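Local coordinates for holo-[acyl-carrier-protein] synthase (Thermotoga maritima, PDB 5XUM) that belongs to the 4'-phosphopantetheinyl transferase superfamily, as a holo-[acyl-carrier-protein] synthase of the AcpS type, at residues R14-E17 with K18-E21; D119-F122 with L123-F127. All blocks are in the same frame, centred on the assembly; numbering follows the deposited sequence.

Interactions 1 and 2 lie on opposite sides of the centre of the chain, their centres 48 Å apart and their nearest atoms about 35 Å apart. Along the sequence they come in series. The 14-21 stretch lies after strand 2-11 and enters helix 20-23, beside helices 26-34 and 38-56. The 119-127 stretch holds the short helix 120-126, which follows strand 114-117 and precedes strand 128-132 along the chain, both in a four-stranded antiparallel sheet. The two contacts share no helix or sheet. Both are local contacts at the surface, the first a 3-10 turn leading into a helix and next to the second subunit, the second within a capped helix touched by no other protein chain of the assembly.

Interaction 1: R14-E17 with K18-E21; sequences RVPE and KFAE
Pro16 and Phe19 meet across a 3-10 turn that carries the chain from the loop after strand 2-11 into the short helix 20-23. Lys18 continues the 3-10 turn, and its extended side chain ends away from residues 14-17. Phe19 makes the main side-chain contact. Its backbone N donates to Pro16 O at 3.3 Å, an i to i+3 bond. The same turn brings one face of the phenyl ring over Pro16 CD and CG: with CG beside the backbone N (chi1 -82°), the ring swings back over the pyrrolidine, and Pro16 CD sits 3.8 Å from the Phe19 ring centroid. At 16° off the ring normal this is a CH-pi contact over one face, and Pro16 CG, 3.9 Å from Phe19 CZ, extends it toward the far rim of the ring. Ala20 follows with a second i to i+3 bond, its N donating to Glu17 O, and its buried methyl group packs against Ile42 of helix 38-56 and Phe32 of helix 26-34. The Glu17 carboxylate is held by a salt bridge from OE1 to Arg38 NE. Upstream, Arg14 NH1 forms salt bridges with Glu11 of its own chain and with Asp98 of the second subunit. Back at the turn, the methyl carbon Ala20 CB lies 3.3 Å from Glu17 O, the carbonyl oxygen to which Ala20 N is bonded.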
loop_
_atom_site.group_PDB
_atom_site.type_symbol
_atom_site.label_atom_id
_atom_site.label_comp_id
_atom_site.label_asym_id
_atom_site.label_seq_id
_atom_site.Cartn_x
_atom_site.Cartn_y
_atom_site.Cartn_z
ATOM N N ARG A 14 2.440 -23.251 -15.152
ATOM C CA ARG A 14 2.163 -24.368 -14.245
ATOM C C ARG A 14 0.770 -24.322 -13.597
ATOM O O ARG A 14 0.445 -25.162 -12.753
ATOM C CB ARG A 14 3.276 -24.515 -13.198
ATOM C CG ARG A 14 4.551 -25.131 -13.762
ATOM C CD ARG A 14 5.501 -25.606 -12.672
ATOM N NE ARG A 14 6.316 -24.520 -12.128
ATOM C CZ ARG A 14 6.090 -23.911 -10.965
ATOM N NH1 ARG A 14 6.896 -22.936 -10.566
ATOM N NH2 ARG A 14 5.067 -24.271 -10.200
ATOM N N VAL A 15 -0.047 -23.351 -14.007
ATOM C CA VAL A 15 -1.446 -23.266 -13.577
ATOM C C VAL A 15 -2.344 -23.956 -14.611
ATOM O O VAL A 15 -2.386 -23.539 -15.772
ATOM C CB VAL A 15 -1.907 -21.802 -13.372
ATOM C CG1 VAL A 15 -3.378 -21.746 -12.974
ATOM C CG2 VAL A 15 -1.050 -21.103 -12.326
ATOM N N PRO A 16 -3.057 -25.023 -14.196
ATOM C CA PRO A 16 -3.948 -25.734 -15.114
ATOM C C PRO A 16 -5.225 -24.951 -15.401
ATOM O O PRO A 16 -5.781 -24.318 -14.500
ATOM C CB PRO A 16 -4.288 -27.029 -14.358
ATOM C CG PRO A 16 -3.314 -27.111 -13.231
ATOM C CD PRO A 16 -2.987 -25.690 -12.886
ATOM N N GLU A 17 -5.675 -25.008 -16.652
ATOM C CA GLU A 17 -6.907 -24.353 -17.091
ATOM C C GLU A 17 -8.140 -25.001 -16.450
ATOM O O GLU A 17 -9.188 -24.363 -16.318
ATOM C CB GLU A 17 -7.006 -24.403 -18.619
ATOM C CG GLU A 17 -7.912 -23.348 -19.242
ATOM C CD GLU A 17 -7.883 -23.363 -20.763
ATOM O OE1 GLU A 17 -8.965 -23.259 -21.379
ATOM O OE2 GLU A 17 -6.783 -23.478 -21.348
ATOM N N LYS A 18 -7.995 -26.265 -16.047
ATOM C CA LYS A 18 -9.061 -27.031 -15.393
ATOM C C LYS A 18 -9.432 -26.495 -14.005
ATOM O O LYS A 18 -10.466 -26.868 -13.449
ATOM C CB LYS A 18 -8.671 -28.511 -15.297
ATOM C CG LYS A 18 -8.665 -29.254 -16.625
ATOM C CD LYS A 18 -8.089 -30.654 -16.469
ATOM C CE LYS A 18 -8.047 -31.388 -17.799
ATOM N NZ LYS A 18 -7.484 -32.762 -17.663
ATOM N N PHE A 19 -8.584 -25.625 -13.455
ATOM C CA PHE A 19 -8.835 -24.987 -12.157
ATOM C C PHE A 19 -9.965 -23.958 -12.218
ATOM O O PHE A 19 -10.504 -23.562 -11.182
ATOM C CB PHE A 19 -7.555 -24.331 -11.624
ATOM C CG PHE A 19 -6.620 -25.282 -10.921
ATOM C CD1 PHE A 19 -5.533 -24.792 -10.206
ATOM C CD2 PHE A 19 -6.826 -26.662 -10.959
ATOM C CE1 PHE A 19 -4.662 -25.654 -9.556
ATOM C CE2 PHE A 19 -5.961 -27.528 -10.308
ATOM C CZ PHE A 19 -4.877 -27.023 -9.605
ATOM N N ALA A 20 -10.315 -23.537 -13.436
ATOM C CA ALA A 20 -11.397 -22.575 -13.679
ATOM C C ALA A 20 -12.703 -22.954 -12.984
ATOM O O ALA A 20 -13.398 -22.093 -12.444
ATOM C CB ALA A 20 -11.632 -22.413 -15.174
ATOM N N GLU A 21 -13.025 -24.246 -13.004
ATOM C CA GLU A 21 -14.264 -24.757 -12.420
ATOM C C GLU A 21 -14.278 -24.678 -10.889
ATOM O O GLU A 21 -15.345 -24.590 -10.277
ATOM C CB GLU A 21 -14.514 -26.196 -12.887
ATOM C CG GLU A 21 -14.636 -26.341 -14.402
ATOM C CD GLU A 21 -14.612 -27.787 -14.870
ATOM O OE1 GLU A 21 -15.405 -28.604 -14.354
ATOM O OE2 GLU A 21 -13.804 -28.105 -15.770
#

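Interaction 2: D119-F122 with L123-F127; sequences DESF and LRKRF
Arg126 lays its guanidinium flat on the ring of Phe122, with the two planes 12° apart and their centres 3.8 Å from each other. Arg126 CZ lies 3.3 Å from Phe122 CE1, so the rim of the ring comes over the middle of the cationic group in a stacked cation-pi contact. The same guanidinium turns its NH2 to Phe122 O at 2.9 Å, in the carbonyl plane and on a lone pair, which pins its rotation over the ring. Phe122 CG stands anti to the backbone N (chi1 175°), directing the ring along the helix flank toward Arg126. At the ring's edge, Leu123 CD2 approaches Phe122 CD2 to 3.9 Å. On another flank, Arg124 forms a salt bridge with Glu120, one turn earlier: Arg124 NE, 3.1 Å from Glu120 OE1, meets the anti lone pair of that oxygen, and NH1 meets the same oxygen from above the carboxylate plane. Both side chains run the same way, and the carboxylate and guanidinium planes stand 65° apart. Behind these pairs is the backbone, where Arg124 N donates to Glu120 O and Leu123 N to Asp119 O. Outside the stretch, Leu123 packs on Trp137, Val129 and Leu152, and Phe122 touches Ser155 and Cys157. Asp119 is the N-cap, its OD2 accepting a capping bond from Phe122 N at 3.0 Å, in a short surface helix with i to i+4 side-chain pairs along its flanks.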
loop_
_atom_site.group_PDB
_atom_site.type_symbol
_atom_site.label_atom_id
_atom_site.label_comp_id
_atom_site.label_asym_id
_atom_site.label_seq_id
_atom_site.Cartn_x
_atom_site.Cartn_y
_atom_site.Cartn_z
ATOM N N ASP A 119 -34.907 7.195 4.480
ATOM C CA ASP A 119 -35.407 8.245 5.370
ATOM C C ASP A 119 -34.294 8.814 6.247
ATOM O O ASP A 119 -33.568 8.065 6.906
ATOM C CB ASP A 119 -36.552 7.712 6.241
ATOM C CG ASP A 119 -37.054 8.738 7.248
ATOM O OD1 ASP A 119 -37.468 9.843 6.832
ATOM O OD2 ASP A 119 -37.042 8.432 8.460
ATOM N N GLU A 120 -34.180 10.142 6.249
ATOM C CA GLU A 120 -33.141 10.856 6.995
ATOM C C GLU A 120 -33.176 10.546 8.493
ATOM O O GLU A 120 -32.135 10.285 9.101
ATOM C CB GLU A 120 -33.266 12.366 6.760
ATOM C CG GLU A 120 -32.134 13.198 7.348
ATOM C CD GLU A 120 -32.306 14.692 7.123
ATOM O OE1 GLU A 120 -31.745 15.476 7.919
ATOM O OE2 GLU A 120 -32.994 15.086 6.154
ATOM N N SER A 121 -34.377 10.566 9.070
ATOM C CA SER A 121 -34.579 10.306 10.494
ATOM C C SER A 121 -34.191 8.878 10.887
ATOM O O SER A 121 -33.566 8.669 11.928
ATOM C CB SER A 121 -36.031 10.593 10.888
ATOM O OG SER A 121 -36.217 10.444 12.283
ATOM N N PHE A 122 -34.561 7.909 10.049
ATOM C CA PHE A 122 -34.198 6.503 10.246
ATOM C C PHE A 122 -32.682 6.322 10.338
ATOM O O PHE A 122 -32.189 5.585 11.196
ATOM C CB PHE A 122 -34.765 5.645 9.105
ATOM C CG PHE A 122 -34.343 4.196 9.151
ATOM C CD1 PHE A 122 -35.135 3.246 9.789
ATOM C CD2 PHE A 122 -33.162 3.778 8.541
ATOM C CE1 PHE A 122 -34.754 1.912 9.826
ATOM C CE2 PHE A 122 -32.773 2.445 8.576
ATOM C CZ PHE A 122 -33.570 1.511 9.221
ATOM N N LEU A 123 -31.956 7.000 9.450
ATOM C CA LEU A 123 -30.504 6.855 9.353
ATOM C C LEU A 123 -29.756 7.552 10.486
ATOM O O LEU A 123 -28.772 7.013 10.994
ATOM C CB LEU A 123 -29.997 7.348 7.992
ATOM C CG LEU A 123 -30.506 6.637 6.731
ATOM C CD1 LEU A 123 -30.067 7.392 5.484
ATOM C CD2 LEU A 123 -30.059 5.182 6.663
ATOM N N ARG A 124 -30.228 8.735 10.881
ATOM C CA ARG A 124 -29.576 9.529 11.933
ATOM C C ARG A 124 -29.678 8.904 13.326
ATOM O O ARG A 124 -28.840 9.170 14.190
ATOM C CB ARG A 124 -30.110 10.964 11.954
ATOM C CG ARG A 124 -29.671 11.797 10.761
ATOM C CD ARG A 124 -29.919 13.282 10.976
ATOM N NE ARG A 124 -29.757 14.040 9.736
ATOM C CZ ARG A 124 -28.601 14.525 9.285
ATOM N NH1 ARG A 124 -28.569 15.199 8.143
ATOM N NH2 ARG A 124 -27.477 14.341 9.967
ATOM N N LYS A 125 -30.707 8.083 13.534
ATOM C CA LYS A 125 -30.873 7.330 14.777
ATOM C C LYS A 125 -29.805 6.248 14.910
ATOM O O LYS A 125 -29.364 5.932 16.017
ATOM C CB LYS A 125 -32.249 6.660 14.828
ATOM C CG LYS A 125 -33.430 7.596 15.012
ATOM C CD LYS A 125 -34.730 6.825 14.848
ATOM C CE LYS A 125 -35.904 7.754 14.593
ATOM N NZ LYS A 125 -37.167 6.993 14.395
ATOM N N ARG A 126 -29.396 5.691 13.773
ATOM C CA ARG A 126 -28.522 4.523 13.746
ATOM C C ARG A 126 -27.079 4.847 13.359
ATOM O O ARG A 126 -26.144 4.247 13.892
ATOM C CB ARG A 126 -29.103 3.459 12.809
ATOM C CG ARG A 126 -30.410 2.859 13.305
ATOM C CD ARG A 126 -31.223 2.252 12.174
ATOM N NE ARG A 126 -32.456 1.628 12.661
ATOM C CZ ARG A 126 -33.588 2.281 12.923
ATOM N NH1 ARG A 126 -34.647 1.612 13.360
ATOM N NH2 ARG A 126 -33.669 3.596 12.752
ATOM N N PHE A 127 -26.904 5.799 12.446
ATOM C CA PHE A 127 -25.584 6.105 11.894
ATOM C C PHE A 127 -25.203 7.572 11.998
ATOM O O PHE A 127 -26.061 8.451 12.099
ATOM C CB PHE A 127 -25.505 5.685 10.422
ATOM C CG PHE A 127 -25.929 4.272 10.169
ATOM C CD1 PHE A 127 -25.140 3.207 10.594
ATOM C CD2 PHE A 127 -27.116 4.002 9.497
ATOM C CE1 PHE A 127 -25.534 1.899 10.359
ATOM C CE2 PHE A 127 -27.513 2.697 9.257
ATOM C CZ PHE A 127 -26.722 1.645 9.691
#